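Local coordinates for ornithine carbamoyltransferase (Gloeobacter violaceus, PDB 3GD5), which probably transfers the carbamoyl group of carbamoyl phosphate to ornithine, yielding citrulline and phosphate on the way to arginine, at residues 150-155 against 226-231; 31-36 against 40-45; 273-276 against 280-283; 14-17 against 21-24; 200-205 against 211-216. One frame throughout, in Å; residues are numbered along the deposited sequence.

Interaction 1 of 5, residues 150-155 against 226-231; sequences ENFGRL and AHILYT
The imidazole of His227 turns an edge toward one face of the Phe152 ring, an edge-to-face (T-shaped) pair with centroids 5.8 Å apart and planes at 72°. On the other flat group here, the Arg154 guanidinium, Phe152 CB lies over one face, toward the rim. The phenyl ring ends against the start of strand 228-231: its CZ comes within 3.3 Å of His227 O and 3.7 Å of His227 CB, while CE1 meets Ile228 CG1 at 4.0 Å. With CG anti to the carbonyl carbon (chi1 -62°), the ring projects from the last helical turn toward the sheet, where it also packs on Ile268 of the adjacent strand 268-271. A large flat hydrocarbon suits this gap, the CA atoms of Phe152 and His227 lying 8.9 Å apart; an alanine here would probably open a gap beside Ile228 and leave the imidazole edge without its ring face. Gly153, with positive phi, then takes the chain out of the helix. The contact thus fastens the end of helix 138-152 to the central parallel sheet of the ornithine domain, consistent with the role of this helix in transcarbamoylases as one of the two interdomain connections.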
# COMPACT_ATOMS: atom_id res chain seq x y z
N GLU A 150 19.07 -40.81 -12.34
CA GLU A 150 18.01 -41.80 -12.16
C GLU A 150 17.36 -42.19 -13.48
O GLU A 150 16.73 -43.25 -13.57
CB GLU A 150 16.93 -41.27 -11.21
CG GLU A 150 17.43 -40.90 -9.82
CD GLU A 150 16.32 -40.39 -8.90
OE1 GLU A 150 15.54 -39.52 -9.35
OE2 GLU A 150 16.23 -40.87 -7.75
N ASN A 151 17.50 -41.36 -14.51
CA ASN A 151 16.90 -41.66 -15.81
C ASN A 151 17.81 -42.39 -16.80
O ASN A 151 17.33 -43.16 -17.63
CB ASN A 151 16.38 -40.38 -16.48
CG ASN A 151 15.02 -39.97 -15.97
OD1 ASN A 151 14.89 -39.40 -14.88
ND2 ASN A 151 13.98 -40.26 -16.76
N PHE A 152 19.12 -42.14 -16.73
CA PHE A 152 20.03 -42.79 -17.66
C PHE A 152 21.06 -43.69 -16.98
O PHE A 152 21.89 -44.31 -17.65
CB PHE A 152 20.76 -41.73 -18.50
CG PHE A 152 19.85 -40.90 -19.35
CD1 PHE A 152 19.34 -39.69 -18.88
CD2 PHE A 152 19.50 -41.31 -20.64
CE1 PHE A 152 18.50 -38.91 -19.67
CE2 PHE A 152 18.67 -40.53 -21.44
CZ PHE A 152 18.17 -39.33 -20.96
N GLY A 153 21.01 -43.76 -15.66
CA GLY A 153 21.94 -44.59 -14.92
C GLY A 153 23.38 -44.12 -15.04
O GLY A 153 24.31 -44.86 -14.71
N ARG A 154 23.57 -42.89 -15.50
CA ARG A 154 24.90 -42.32 -15.66
C ARG A 154 24.79 -40.81 -15.88
O ARG A 154 23.70 -40.29 -16.12
CB ARG A 154 25.61 -42.95 -16.86
CG ARG A 154 24.87 -42.74 -18.18
CD ARG A 154 25.65 -43.29 -19.37
NE ARG A 154 24.89 -43.19 -20.62
CZ ARG A 154 23.77 -43.86 -20.88
NH1 ARG A 154 23.27 -44.70 -19.98
NH2 ARG A 154 23.15 -43.71 -22.04
N LEU A 155 25.92 -40.11 -15.79
CA LEU A 155 25.93 -38.67 -16.01
C LEU A 155 26.96 -38.31 -17.07
O LEU A 155 26.69 -37.50 -17.95
CB LEU A 155 26.27 -37.94 -14.71
CG LEU A 155 25.35 -38.16 -13.51
CD1 LEU A 155 25.86 -37.34 -12.35
CD2 LEU A 155 23.92 -37.77 -13.85
N ALA A 226 21.05 -34.17 -27.88
CA ALA A 226 20.97 -34.01 -26.43
C ALA A 226 20.06 -35.07 -25.82
O ALA A 226 19.08 -35.48 -26.43
CB ALA A 226 20.44 -32.61 -26.09
N HIS A 227 20.40 -35.51 -24.62
CA HIS A 227 19.60 -36.52 -23.91
C HIS A 227 18.66 -35.78 -22.97
O HIS A 227 17.73 -36.37 -22.41
CB HIS A 227 20.51 -37.43 -23.09
CG HIS A 227 21.62 -38.04 -23.87
ND1 HIS A 227 21.48 -39.20 -24.60
CD2 HIS A 227 22.90 -37.62 -24.07
CE1 HIS A 227 22.62 -39.47 -25.21
NE2 HIS A 227 23.50 -38.53 -24.90
N ILE A 228 18.92 -34.49 -22.79
CA ILE A 228 18.14 -33.67 -21.89
C ILE A 228 17.97 -32.25 -22.42
O ILE A 228 18.95 -31.57 -22.71
CB ILE A 228 18.83 -33.57 -20.50
CG1 ILE A 228 19.12 -34.96 -19.95
CG2 ILE A 228 17.96 -32.79 -19.51
CD1 ILE A 228 20.59 -35.15 -19.55
N LEU A 229 16.73 -31.82 -22.58
CA LEU A 229 16.45 -30.45 -23.01
C LEU A 229 15.99 -29.73 -21.73
O LEU A 229 15.07 -30.17 -21.06
CB LEU A 229 15.37 -30.41 -24.08
CG LEU A 229 15.78 -31.03 -25.42
CD1 LEU A 229 14.64 -30.87 -26.41
CD2 LEU A 229 17.04 -30.36 -25.95
N TYR A 230 16.65 -28.63 -21.41
CA TYR A 230 16.37 -27.88 -20.19
C TYR A 230 16.02 -26.44 -20.48
O TYR A 230 16.63 -25.79 -21.33
CB TYR A 230 17.60 -27.93 -19.29
CG TYR A 230 17.36 -27.61 -17.83
CD1 TYR A 230 16.96 -26.34 -17.41
CD2 TYR A 230 17.59 -28.58 -16.85
CE1 TYR A 230 16.78 -26.05 -16.06
CE2 TYR A 230 17.42 -28.30 -15.50
CZ TYR A 230 17.01 -27.04 -15.11
OH TYR A 230 16.81 -26.79 -13.76
N THR A 231 15.02 -25.93 -19.77
CA THR A 231 14.64 -24.54 -19.95
C THR A 231 14.08 -23.98 -18.65
O THR A 231 13.83 -24.71 -17.70
CB THR A 231 13.61 -24.36 -21.08
OG1 THR A 231 13.52 -22.97 -21.40
CG2 THR A 231 12.25 -24.88 -20.66

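Interaction 2 of 5, residues 31-36 against 40-45; sequences LTLAHQ and GERVAN
Gln36 O receives the backbone N-H of Glu41 at 2.8 Å; the bond is bent, with an N-H...O angle of 132°. The side chain of the same glutamine makes a second polar link, a weak bond in which Arg42 NH1 approaches Gln36 OE1 to 2.7 Å. The amide oxygen lies at the edge of the guanidinium, in its plane, yet the amide and guanidinium planes stand almost perpendicular, 89° apart. A long flexible arginine suits this bridge: its chain leaves with CG anti to the backbone N and then bends at chi2 (73°), folding back along the helix flank toward the amide. The backbone bond belongs to a Schellman motif that ends helix 24-39, with Gly40 as the C-prime residue; its positive phi is a conformation that glycine adopts more readily than other residues. Outward from these bonds, Gln36 CB and Arg42 CB press together at 3.4 Å. Leu33 reaches over with CD1, 3.8 Å from Arg42 NH1, the two side chains crossing at about a right angle. On the other flank Glu41 extends so that OE2 comes 3.6 Å from His35 NE2, carboxylate and imidazole planes nearly perpendicular. Leu33 and Ala44 both pack on Ala309 of helix 293-312.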
# COMPACT_ATOMS: atom_id res chain seq x y z
N LEU A 31 25.75 -36.36 -4.37
CA LEU A 31 24.77 -37.06 -5.20
C LEU A 31 24.53 -38.48 -4.69
O LEU A 31 23.39 -38.97 -4.70
CB LEU A 31 25.24 -37.09 -6.66
CG LEU A 31 25.27 -35.75 -7.40
CD1 LEU A 31 25.86 -35.92 -8.79
CD2 LEU A 31 23.85 -35.20 -7.50
N THR A 32 25.59 -39.14 -4.24
CA THR A 32 25.47 -40.50 -3.73
C THR A 32 24.69 -40.47 -2.41
O THR A 32 23.81 -41.31 -2.18
CB THR A 32 26.87 -41.14 -3.50
OG1 THR A 32 27.54 -41.29 -4.76
CG2 THR A 32 26.73 -42.51 -2.84
N LEU A 33 25.02 -39.52 -1.56
CA LEU A 33 24.32 -39.39 -0.28
C LEU A 33 22.82 -39.17 -0.51
O LEU A 33 21.98 -39.79 0.13
CB LEU A 33 24.91 -38.23 0.53
CG LEU A 33 24.24 -37.97 1.88
CD1 LEU A 33 24.32 -39.22 2.74
CD2 LEU A 33 24.91 -36.79 2.57
N ALA A 34 22.50 -38.27 -1.43
CA ALA A 34 21.11 -37.98 -1.73
C ALA A 34 20.39 -39.26 -2.16
O ALA A 34 19.30 -39.57 -1.66
CB ALA A 34 21.02 -36.93 -2.83
N HIS A 35 21.00 -40.00 -3.08
CA HIS A 35 20.40 -41.25 -3.56
C HIS A 35 20.21 -42.26 -2.44
O HIS A 35 19.15 -42.86 -2.30
CB HIS A 35 21.27 -41.88 -4.65
CG HIS A 35 20.84 -43.26 -5.03
ND1 HIS A 35 19.63 -43.54 -5.62
CD2 HIS A 35 21.45 -44.46 -4.86
CE1 HIS A 35 19.51 -44.84 -5.81
NE2 HIS A 35 20.61 -45.42 -5.36
N GLN A 36 21.24 -42.45 -1.63
CA GLN A 36 21.16 -43.40 -0.53
C GLN A 36 20.06 -42.98 0.43
O GLN A 36 19.30 -43.82 0.92
CB GLN A 36 22.49 -43.47 0.21
CG GLN A 36 23.68 -43.77 -0.67
CD GLN A 36 24.97 -43.83 0.11
OE1 GLN A 36 25.30 -42.90 0.86
NE2 GLN A 36 25.73 -44.91 -0.06
N GLY A 40 16.66 -45.06 1.24
CA GLY A 40 16.68 -45.64 2.57
C GLY A 40 17.88 -46.55 2.77
O GLY A 40 17.91 -47.34 3.71
N GLU A 41 18.86 -46.44 1.88
CA GLU A 41 20.08 -47.24 1.97
C GLU A 41 21.02 -46.53 2.93
O GLU A 41 22.15 -46.97 3.16
CB GLU A 41 20.74 -47.33 0.59
CG GLU A 41 19.96 -48.12 -0.44
CD GLU A 41 20.49 -47.90 -1.84
OE1 GLU A 41 21.72 -47.80 -1.99
OE2 GLU A 41 19.68 -47.83 -2.79
N ARG A 42 20.55 -45.41 3.47
CA ARG A 42 21.33 -44.61 4.39
C ARG A 42 20.35 -43.84 5.26
O ARG A 42 19.18 -43.69 4.90
CB ARG A 42 22.20 -43.63 3.60
CG ARG A 42 23.32 -42.97 4.37
CD ARG A 42 24.46 -43.93 4.68
NE ARG A 42 25.61 -43.24 5.25
CZ ARG A 42 26.48 -42.51 4.56
NH1 ARG A 42 26.34 -42.36 3.25
NH2 ARG A 42 27.50 -41.91 5.19
N VAL A 43 20.81 -43.37 6.41
CA VAL A 43 19.94 -42.61 7.31
C VAL A 43 20.74 -41.55 8.05
O VAL A 43 21.71 -41.86 8.73
CB VAL A 43 19.27 -43.53 8.35
CG1 VAL A 43 18.49 -42.69 9.36
CG2 VAL A 43 18.33 -44.50 7.66
N ALA A 44 20.33 -40.29 7.89
CA ALA A 44 20.98 -39.17 8.55
C ALA A 44 20.05 -38.63 9.63
O ALA A 44 18.88 -39.03 9.71
CB ALA A 44 21.31 -38.08 7.54
N ASN A 45 20.54 -37.71 10.44
CA ASN A 45 19.72 -37.15 11.50
C ASN A 45 20.31 -35.86 12.05
O ASN A 45 21.47 -35.82 12.44
CB ASN A 45 19.57 -38.17 12.62
CG ASN A 45 19.00 -37.58 13.87
OD1 ASN A 45 19.68 -36.85 14.59
ND2 ASN A 45 17.74 -37.88 14.14

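Interaction 3 of 5, residues 273-276 against 280-283; sequences LPAH and EITD
Pro274 stands at the margin of the contact, its carbonyl O 4.3 Å from Glu280 OE2. The peptide bond joining it to Leu273, a probable carbamoyl phosphate ligand, is cis, a geometry that proline tolerates well; Pro274 O accepts a hydrogen bond from His271 NE2, and the proline ring packs on Arg61 and on Glu91 of a neighbouring subunit. At Ala275 the packing becomes close. The small methyl suits a place where two different groups converge: CB meets the apolar end of Ile281, CD1, at 3.7 Å, and CA lies 3.3 Å from Glu280 OE2. His276 then supplies the polar link, its backbone N-H pointing almost straight (174°) at Glu280 OE2. The modelled 2.5 Å between His276 N and Glu280 OE2 is less sure, because that oxygen sits too near another atom. The other carboxylate oxygen, OE1, lies 3.3 Å from His276 CB, with carboxylate and imidazole planes 77° apart. Glu280 gets there by a folded chain: CG sits between the backbone N and the carbonyl carbon (chi1 75°), and a bend at chi2 turns the carboxylate back toward the 273-276 backbone. Beside it Ile281 CD1 touches His276 O at 3.6 Å. An alanine in place of Glu280 would probably leave the His276 N-H without its acceptor and let this part of the loop shift. If the modelled bond holds, a buried carboxylate serves a main-chain N-H and ties the loop back on itself just beyond the His-Cys-Leu-Pro sequence characteristic of ornithine carbamoyltransferases; the N-H dipole would also be expected to ease the burial of negative charge.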
# COMPACT_ATOMS: atom_id res chain seq x y z
N LEU A 273 10.85 -24.87 -12.97
CA LEU A 273 9.58 -24.27 -12.53
C LEU A 273 9.70 -22.91 -11.84
O LEU A 273 10.76 -22.57 -11.32
CB LEU A 273 8.83 -25.24 -11.61
CG LEU A 273 8.43 -26.59 -12.23
CD1 LEU A 273 7.73 -27.45 -11.20
CD2 LEU A 273 7.52 -26.36 -13.44
N PRO A 274 8.62 -22.10 -11.84
CA PRO A 274 7.31 -22.37 -12.44
C PRO A 274 7.43 -22.27 -13.94
O PRO A 274 8.41 -21.74 -14.45
CB PRO A 274 6.42 -21.27 -11.85
CG PRO A 274 7.37 -20.12 -11.74
CD PRO A 274 8.61 -20.78 -11.16
N ALA A 275 6.43 -22.77 -14.66
CA ALA A 275 6.46 -22.72 -16.12
C ALA A 275 5.39 -21.80 -16.72
O ALA A 275 4.29 -21.67 -16.18
CB ALA A 275 6.28 -24.13 -16.67
N HIS A 276 5.73 -21.17 -17.84
CA HIS A 276 4.78 -20.32 -18.55
C HIS A 276 4.44 -21.03 -19.86
O HIS A 276 5.11 -20.81 -20.88
CB HIS A 276 5.39 -18.94 -18.86
CG HIS A 276 5.83 -18.18 -17.65
ND1 HIS A 276 5.18 -18.26 -16.43
CD2 HIS A 276 6.87 -17.33 -17.47
CE1 HIS A 276 5.81 -17.50 -15.55
NE2 HIS A 276 6.83 -16.92 -16.16
N GLU A 280 8.32 -20.54 -22.88
CA GLU A 280 9.53 -21.35 -22.90
C GLU A 280 9.24 -22.83 -23.12
O GLU A 280 10.14 -23.60 -23.43
CB GLU A 280 10.33 -21.16 -21.61
CG GLU A 280 9.76 -21.86 -20.39
CD GLU A 280 8.63 -21.09 -19.72
OE1 GLU A 280 8.31 -19.96 -20.14
OE2 GLU A 280 8.06 -21.62 -18.75
N ILE A 281 7.98 -23.24 -22.93
CA ILE A 281 7.57 -24.63 -23.16
C ILE A 281 6.10 -24.72 -23.52
O ILE A 281 5.32 -23.84 -23.21
CB ILE A 281 7.79 -25.53 -21.93
CG1 ILE A 281 7.76 -24.70 -20.65
CG2 ILE A 281 9.05 -26.34 -22.09
CD1 ILE A 281 6.39 -24.15 -20.35
N THR A 282 5.74 -25.81 -24.19
CA THR A 282 4.35 -26.01 -24.58
C THR A 282 3.70 -26.95 -23.58
O THR A 282 4.37 -27.77 -22.94
CB THR A 282 4.24 -26.62 -26.00
OG1 THR A 282 4.83 -27.92 -26.02
CG2 THR A 282 4.95 -25.75 -27.01
N ASP A 283 2.39 -26.82 -23.42
CA ASP A 283 1.66 -27.68 -22.51
C ASP A 283 1.90 -29.13 -22.92
O ASP A 283 2.11 -30.01 -22.08
CB ASP A 283 0.17 -27.36 -22.57
CG ASP A 283 -0.64 -28.20 -21.59
OD1 ASP A 283 -0.42 -28.06 -20.36
OD2 ASP A 283 -1.49 -28.99 -22.04

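Interaction 4 of 5, residues 14-17 against 21-24; sequences PDLL and DLDE
Asp21 points its side chain at the backbone of Leu17, and OD2 takes the Leu17 N-H at 2.8 Å with an N-H...O angle of 152°. The donor arrives on the anti side of that oxygen, 28° out of the carboxylate plane. Because OD2 also accepts a hydrogen bond from Ser18 N, two successive amides grip one oxygen. CG lies beside the aspartate's own backbone N (chi1 -73°), which carries the carboxylate across the turn; so short a side chain suits the small distance to be spanned. Leu17 CB flanks the same oxygen, 3.5 Å from OD2. Alongside, Leu16 and Leu22 cross at a slant and meet by their CD1 methyls, Leu16 CD1 to Leu22 CD1 being 4.1 Å. These branched hydrocarbons suit the buried side: Leu16 continues onto Val307 and Leu311 of helix 293-312, and Leu22 onto Leu27 and Leu30. Leu16 also pairs through its backbone with Val128 and Asn130, so the loop runs beside strand 128-130, and its side chain comes within about 4 Å of that of Pro138, a probable carbamoyl phosphate ligand. Next along the chain, Asp23 is the N-cap of helix 24-39, making the whole a turn held by an aspartate carboxylate, leading into an N-capped helix of the carbamoyl phosphate domain.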
# COMPACT_ATOMS: atom_id res chain seq x y z
N PRO A 14 32.63 -25.50 4.44
CA PRO A 14 31.57 -25.10 5.38
C PRO A 14 30.24 -24.73 4.71
O PRO A 14 29.17 -25.10 5.20
CB PRO A 14 32.18 -23.92 6.11
CG PRO A 14 33.65 -24.22 6.08
CD PRO A 14 33.85 -24.70 4.67
N ASP A 15 30.32 -24.00 3.60
CA ASP A 15 29.13 -23.53 2.90
C ASP A 15 28.93 -24.06 1.48
O ASP A 15 29.81 -24.69 0.90
CB ASP A 15 29.17 -22.00 2.83
CG ASP A 15 29.62 -21.37 4.13
OD1 ASP A 15 28.94 -21.55 5.16
OD2 ASP A 15 30.67 -20.69 4.13
N LEU A 16 27.74 -23.80 0.94
CA LEU A 16 27.40 -24.16 -0.43
C LEU A 16 26.77 -22.90 -1.00
O LEU A 16 25.55 -22.79 -1.07
CB LEU A 16 26.39 -25.31 -0.51
CG LEU A 16 25.89 -25.56 -1.94
CD1 LEU A 16 27.08 -25.82 -2.87
CD2 LEU A 16 24.92 -26.72 -1.98
N LEU A 17 27.62 -21.96 -1.39
CA LEU A 17 27.21 -20.67 -1.95
C LEU A 17 27.14 -20.72 -3.46
O LEU A 17 26.31 -20.07 -4.08
CB LEU A 17 28.23 -19.60 -1.56
CG LEU A 17 28.11 -18.95 -0.18
CD1 LEU A 17 27.67 -19.98 0.84
CD2 LEU A 17 29.43 -18.30 0.19
N ASP A 21 31.71 -24.70 -5.17
CA ASP A 21 32.26 -24.86 -3.83
C ASP A 21 32.50 -26.35 -3.63
O ASP A 21 33.05 -26.77 -2.63
CB ASP A 21 31.27 -24.37 -2.76
CG ASP A 21 31.17 -22.86 -2.72
OD1 ASP A 21 31.97 -22.19 -3.42
OD2 ASP A 21 30.31 -22.34 -1.98
N LEU A 22 32.05 -27.12 -4.60
CA LEU A 22 32.20 -28.57 -4.57
C LEU A 22 33.06 -28.94 -5.76
O LEU A 22 32.75 -28.56 -6.88
CB LEU A 22 30.85 -29.26 -4.74
CG LEU A 22 29.70 -29.00 -3.76
CD1 LEU A 22 28.39 -29.37 -4.43
CD2 LEU A 22 29.91 -29.80 -2.48
N ASP A 23 34.15 -29.67 -5.52
CA ASP A 23 34.96 -30.11 -6.64
C ASP A 23 34.24 -31.34 -7.19
O ASP A 23 33.19 -31.72 -6.66
CB ASP A 23 36.40 -30.46 -6.20
CG ASP A 23 36.45 -31.48 -5.08
OD1 ASP A 23 35.72 -32.50 -5.13
OD2 ASP A 23 37.25 -31.28 -4.14
N GLU A 24 34.77 -31.95 -8.24
CA GLU A 24 34.12 -33.12 -8.82
C GLU A 24 33.85 -34.21 -7.79
O GLU A 24 32.79 -34.82 -7.78
CB GLU A 24 34.97 -33.71 -9.95
CG GLU A 24 35.32 -32.74 -11.07
CD GLU A 24 36.47 -31.83 -10.71
OE1 GLU A 24 36.85 -31.00 -11.57
OE2 GLU A 24 37.00 -31.93 -9.59

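Interaction 5 of 5, residues 200-205 against 211-216; sequences ARASEI and AEVQIL
Val213 is the one strand residue that fills the close part of this contact, its side chain directed at the helix turn formed by Ala202 and Ser203. The two methyls divide the work. CG2 faces Ala202, lying 4.0 Å from its carbonyl O and 4.3 Å from its CB, while the other branch turns to the serine, Ser203 OG standing 3.7 Å from Val213 CB and 3.9 Å from CG1. With CG1 anti to the backbone N (chi1 173°), the valine presents both branches to the helix, as a beta-branched residue in a strand can do without a long, flexible chain. Ala202 is small enough to bring the backbones near, the CA atoms of Ser203 and Val213 being 5.7 Å apart. The serine hydroxyl is no polar partner for the valine: it bonds back to Ser199 O, one turn earlier, and so meets the hydrocarbon with its polar need met. Toward solvent the contact thins quickly. Glu212 and Gln214 flank the valine in sequence but direct their CB atoms away from the helix, and the exposed Glu204 lies off the contact, as does Arg201, which is modelled in a salt bridge to Asp20. Val213 also packs on Ile184 of the neighbouring parallel strand. This is helix-on-sheet packing in the beta-alpha-beta crossover from strand 183-187 through helix 196-209 to edge strand 213-216, characteristic of the Rossmann-like ornithine domain.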
# COMPACT_ATOMS: atom_id res chain seq x y z
N ALA A 200 33.74 -19.76 -18.75
CA ALA A 200 35.18 -20.00 -18.77
C ALA A 200 35.55 -21.02 -17.70
O ALA A 200 36.31 -21.96 -17.97
CB ALA A 200 35.93 -18.70 -18.52
N ARG A 201 35.02 -20.83 -16.50
CA ARG A 201 35.28 -21.73 -15.38
C ARG A 201 34.68 -23.10 -15.62
O ARG A 201 35.18 -24.10 -15.11
CB ARG A 201 34.72 -21.12 -14.09
CG ARG A 201 34.68 -22.08 -12.90
CD ARG A 201 36.05 -22.68 -12.60
NE ARG A 201 35.99 -23.63 -11.49
CZ ARG A 201 36.97 -24.48 -11.19
NH1 ARG A 201 36.84 -25.30 -10.16
NH2 ARG A 201 38.07 -24.51 -11.92
N ALA A 202 33.59 -23.15 -16.38
CA ALA A 202 32.94 -24.42 -16.69
C ALA A 202 33.80 -25.19 -17.69
O ALA A 202 33.97 -26.41 -17.57
CB ALA A 202 31.54 -24.18 -17.26
N SER A 203 34.33 -24.48 -18.69
CA SER A 203 35.18 -25.10 -19.70
C SER A 203 36.45 -25.65 -19.06
O SER A 203 36.86 -26.78 -19.35
CB SER A 203 35.56 -24.07 -20.78
OG SER A 203 34.41 -23.62 -21.46
N GLU A 204 37.06 -24.86 -18.19
CA GLU A 204 38.26 -25.28 -17.48
C GLU A 204 38.00 -26.61 -16.77
O GLU A 204 38.83 -27.52 -16.82
CB GLU A 204 38.67 -24.22 -16.45
CG GLU A 204 39.85 -24.62 -15.57
CD GLU A 204 40.13 -23.60 -14.47
OE1 GLU A 204 41.05 -23.84 -13.66
OE2 GLU A 204 39.43 -22.57 -14.41
N ILE A 205 36.85 -26.72 -16.13
CA ILE A 205 36.48 -27.94 -15.41
C ILE A 205 36.27 -29.09 -16.39
O ILE A 205 36.70 -30.22 -16.14
CB ILE A 205 35.16 -27.76 -14.63
CG1 ILE A 205 35.32 -26.68 -13.56
CG2 ILE A 205 34.74 -29.09 -14.01
CD1 ILE A 205 36.22 -27.09 -12.44
N ALA A 211 34.27 -33.32 -20.87
CA ALA A 211 32.96 -32.89 -21.36
C ALA A 211 33.19 -31.63 -22.18
O ALA A 211 34.20 -30.97 -22.01
CB ALA A 211 32.03 -32.59 -20.19
N GLU A 212 32.27 -31.31 -23.08
CA GLU A 212 32.44 -30.10 -23.87
C GLU A 212 31.37 -29.08 -23.48
O GLU A 212 30.23 -29.43 -23.20
CB GLU A 212 32.38 -30.41 -25.37
CG GLU A 212 31.00 -30.70 -25.92
CD GLU A 212 30.99 -30.74 -27.44
OE1 GLU A 212 31.61 -29.85 -28.07
OE2 GLU A 212 30.36 -31.66 -28.01
N VAL A 213 31.78 -27.81 -23.47
CA VAL A 213 30.90 -26.71 -23.11
C VAL A 213 30.72 -25.77 -24.29
O VAL A 213 31.70 -25.33 -24.89
CB VAL A 213 31.48 -25.91 -21.92
CG1 VAL A 213 30.65 -24.65 -21.68
CG2 VAL A 213 31.53 -26.78 -20.68
N GLN A 214 29.47 -25.45 -24.61
CA GLN A 214 29.18 -24.57 -25.73
C GLN A 214 28.13 -23.51 -25.44
O GLN A 214 27.04 -23.81 -24.95
CB GLN A 214 28.71 -25.39 -26.92
CG GLN A 214 29.74 -26.34 -27.49
CD GLN A 214 29.12 -27.28 -28.48
OE1 GLN A 214 28.43 -28.24 -28.10
NE2 GLN A 214 29.35 -27.03 -29.77
N ILE A 215 28.47 -22.26 -25.75
CA ILE A 215 27.54 -21.15 -25.59
C ILE A 215 27.14 -20.77 -27.00
O ILE A 215 27.89 -20.13 -27.73
CB ILE A 215 28.21 -19.95 -24.86
CG1 ILE A 215 27.32 -18.71 -24.98
CG2 ILE A 215 29.58 -19.68 -25.44
CD1 ILE A 215 25.86 -18.92 -24.59
N LEU A 216 25.95 -21.20 -27.39
CA LEU A 216 25.44 -20.97 -28.73
C LEU A 216 24.27 -20.00 -28.80
O LEU A 216 23.71 -19.58 -27.78
CB LEU A 216 25.01 -22.30 -29.34
CG LEU A 216 25.93 -23.50 -29.12
CD1 LEU A 216 25.34 -24.72 -29.80
CD2 LEU A 216 27.32 -23.21 -29.68

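Interaction 3 is the most buried of the five and interaction 2 the most exposed, with the other three in between. Interactions 1 and 5 reach the same parallel sheet, at an inner and an outermost strand, and both rely on packing with no hydrogen bond across the segments. Interactions 2, 3 and 4 are local turns in which backbone N-H groups are satisfied, by a main-chain carbonyl in the helix end of interaction 2 and by carboxylates in interaction 4 and, less surely, interaction 3. Interactions 4 and 2 bracket helix 24-39. Some contacts adjoin: Leu155 touches Leu31, Thr231 packs on Glu280 and Ile281, and Glu24 meets Ile205 between the two domains.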